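PDB 3NDH: restriction endonuclease THAI from Thermoplasma acidophilum, which cuts DNA as a restriction endonuclease and engages its specific target site by intercalating into the duplex without flipping bases out. Local coordinates for residues Ala214-Arg217 with Trp218-Trp222. Sequence-based numbering, arbitrary orientation. Where two conformers were deposited one is given.
Sequences AFKR and WVDLW
Arg217 lays its guanidinium flat on the CZ2-CH2 side of the Trp218 ring, offset toward the rim, a stack between sequence neighbours with centres 4.2 Å apart, planes inclined by 25° and Arg217 NH1 3.4 Å from Trp218 CZ2. Both side chains run the same way from the backbone: the arginine chain, extended from CG to NE with CG anti to its own N (chi1 169°), also sets CD over the indole face, 4.1 Å from the six-ring centroid in a CH-pi contact. Trp218 NE1 donates to a water that itself donates to Ala214 O; the water lies 2.9 Å from both atoms and ties the ring to the residue four places earlier. One turn of helix separates Lys216 from Asp220, an i to i+4 salt bridge in which Lys216 NZ lies 2.8 Å from Asp220 OD2 on its syn lone pair; a bend at chi4 (55°) brings the ammonium in. With an alanine at Asp220, the Lys216 ammonium would probably lose this mate and be free to turn. Behind these side chains runs the helical ladder, with Val219 N on Phe215 O at 2.9 Å, nearly straight, Asp220 N on Lys216 O, and Leu221 N on Arg217 O. Arg217 NH2 also makes a salt bridge to Glu47 of the second subunit, which probably steadies the stack. The centre of this contact lies about 30 Å from the centre of the chain; helix 216-223, well away from the six-stranded sheet, packs instead on the second subunit, where Trp218 meets Ser68 and Trp222 meets Met40, within helices 58-74 and 27-46.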
loop_
_atom_site.group_PDB
_atom_site.type_symbol
_atom_site.label_atom_id
_atom_site.label_comp_id
_atom_site.label_asym_id
_atom_site.label_seq_id
_atom_site.Cartn_x
_atom_site.Cartn_y
_atom_site.Cartn_z
ATOM N N ALA A 214 -11.180 -3.482 -11.495
ATOM C CA ALA A 214 -11.064 -3.451 -10.038
ATOM C C ALA A 214 -12.348 -3.062 -9.327
ATOM O O ALA A 214 -12.592 -3.490 -8.200
ATOM C CB ALA A 214 -9.951 -2.490 -9.629
ATOM N N PHE A 215 -13.154 -2.231 -9.980
ATOM C CA PHE A 215 -14.359 -1.643 -9.362
ATOM C C PHE A 215 -15.557 -2.574 -9.432
ATOM O O PHE A 215 -16.463 -2.444 -8.628
ATOM C CB PHE A 215 -14.712 -0.314 -10.031
ATOM C CG PHE A 215 -13.611 0.682 -9.955
ATOM C CD1 PHE A 215 -13.493 1.529 -8.863
ATOM C CD2 PHE A 215 -12.675 0.770 -10.962
ATOM C CE1 PHE A 215 -12.453 2.423 -8.780
ATOM C CE2 PHE A 215 -11.629 1.658 -10.879
ATOM C CZ PHE A 215 -11.537 2.506 -9.804
ATOM N N LYS A 216 -15.558 -3.522 -10.367
ATOM C CA LYS A 216 -16.761 -4.314 -10.627
ATOM C C LYS A 216 -17.271 -5.026 -9.376
ATOM O O LYS A 216 -18.469 -4.983 -9.075
ATOM C CB LYS A 216 -16.513 -5.320 -11.747
ATOM C CG LYS A 216 -17.725 -6.195 -12.030
ATOM C CD LYS A 216 -17.416 -7.240 -13.096
ATOM C CE LYS A 216 -18.331 -8.446 -12.989
ATOM N NZ LYS A 216 -19.753 -8.096 -13.031
ATOM N N ARG A 217 -16.365 -5.647 -8.623
ATOM C CA ARG A 217 -16.761 -6.380 -7.427
ATOM C C ARG A 217 -17.576 -5.509 -6.481
ATOM O O ARG A 217 -18.581 -5.945 -5.911
ATOM C CB ARG A 217 -15.510 -6.897 -6.727
ATOM C CG ARG A 217 -15.712 -7.446 -5.361
ATOM C CD ARG A 217 -14.337 -7.694 -4.760
ATOM N NE ARG A 217 -14.458 -8.297 -3.454
ATOM C CZ ARG A 217 -13.447 -8.476 -2.611
ATOM N NH1 ARG A 217 -12.227 -8.066 -2.932
ATOM N NH2 ARG A 217 -13.684 -9.036 -1.438
ATOM N N TRP A 218 -17.116 -4.278 -6.280
ATOM C CA TRP A 218 -17.711 -3.385 -5.319
ATOM C C TRP A 218 -18.979 -2.749 -5.860
ATOM O O TRP A 218 -19.935 -2.618 -5.105
ATOM C CB TRP A 218 -16.681 -2.350 -4.875
ATOM C CG TRP A 218 -15.413 -2.955 -4.382
ATOM C CD1 TRP A 218 -14.223 -2.928 -5.022
ATOM C CD2 TRP A 218 -15.218 -3.744 -3.197
ATOM N NE1 TRP A 218 -13.273 -3.628 -4.298
ATOM C CE2 TRP A 218 -13.864 -4.131 -3.172
ATOM C CE3 TRP A 218 -16.047 -4.128 -2.141
ATOM C CZ2 TRP A 218 -13.330 -4.907 -2.146
ATOM C CZ3 TRP A 218 -15.516 -4.898 -1.124
ATOM C CH2 TRP A 218 -14.170 -5.270 -1.131
ATOM N N VAL A 219 -19.001 -2.366 -7.135
ATOM C CA VAL A 219 -20.229 -1.829 -7.734
ATOM C C VAL A 219 -21.331 -2.882 -7.623
ATOM O O VAL A 219 -22.468 -2.572 -7.263
ATOM C CB VAL A 219 -20.035 -1.383 -9.203
ATOM C CG1 VAL A 219 -21.378 -0.931 -9.830
ATOM C CG2 VAL A 219 -19.026 -0.230 -9.270
ATOM N N ASP A 220 -20.961 -4.138 -7.872
ATOM C CA ASP A 220 -21.916 -5.254 -7.766
ATOM C C ASP A 220 -22.412 -5.435 -6.330
ATOM O O ASP A 220 -23.600 -5.671 -6.108
ATOM C CB ASP A 220 -21.343 -6.567 -8.341
ATOM C CG ASP A 220 -21.192 -6.537 -9.847
ATOM O OD1 ASP A 220 -21.676 -5.598 -10.513
ATOM O OD2 ASP A 220 -20.588 -7.487 -10.385
ATOM N N LEU A 221 -21.532 -5.318 -5.339
ATOM C CA LEU A 221 -21.982 -5.373 -3.952
ATOM C C LEU A 221 -22.902 -4.222 -3.562
ATOM O O LEU A 221 -23.789 -4.413 -2.731
ATOM C CB LEU A 221 -20.793 -5.449 -2.979
ATOM C CG LEU A 221 -20.049 -6.786 -2.950
ATOM C CD1 LEU A 221 -18.834 -6.696 -2.048
ATOM C CD2 LEU A 221 -20.971 -7.922 -2.482
ATOM N N TRP A 222 -22.703 -3.038 -4.141
ATOM C CA TRP A 222 -23.650 -1.932 -3.950
ATOM C C TRP A 222 -24.995 -2.223 -4.611
ATOM O O TRP A 222 -26.049 -1.955 -4.030
ATOM C CB TRP A 222 -23.095 -0.585 -4.453
ATOM C CG TRP A 222 -22.035 -0.033 -3.559
ATOM C CD1 TRP A 222 -20.718 0.144 -3.862
ATOM C CD2 TRP A 222 -22.198 0.353 -2.197
ATOM N NE1 TRP A 222 -20.044 0.647 -2.765
ATOM C CE2 TRP A 222 -20.934 0.771 -1.726
ATOM C CE3 TRP A 222 -23.294 0.384 -1.324
ATOM C CZ2 TRP A 222 -20.749 1.236 -0.433
ATOM C CZ3 TRP A 222 -23.103 0.814 -0.033
ATOM C CH2 TRP A 222 -21.833 1.228 0.406
HETATM O O HOH W 1 -11.040 -4.346 -5.954
#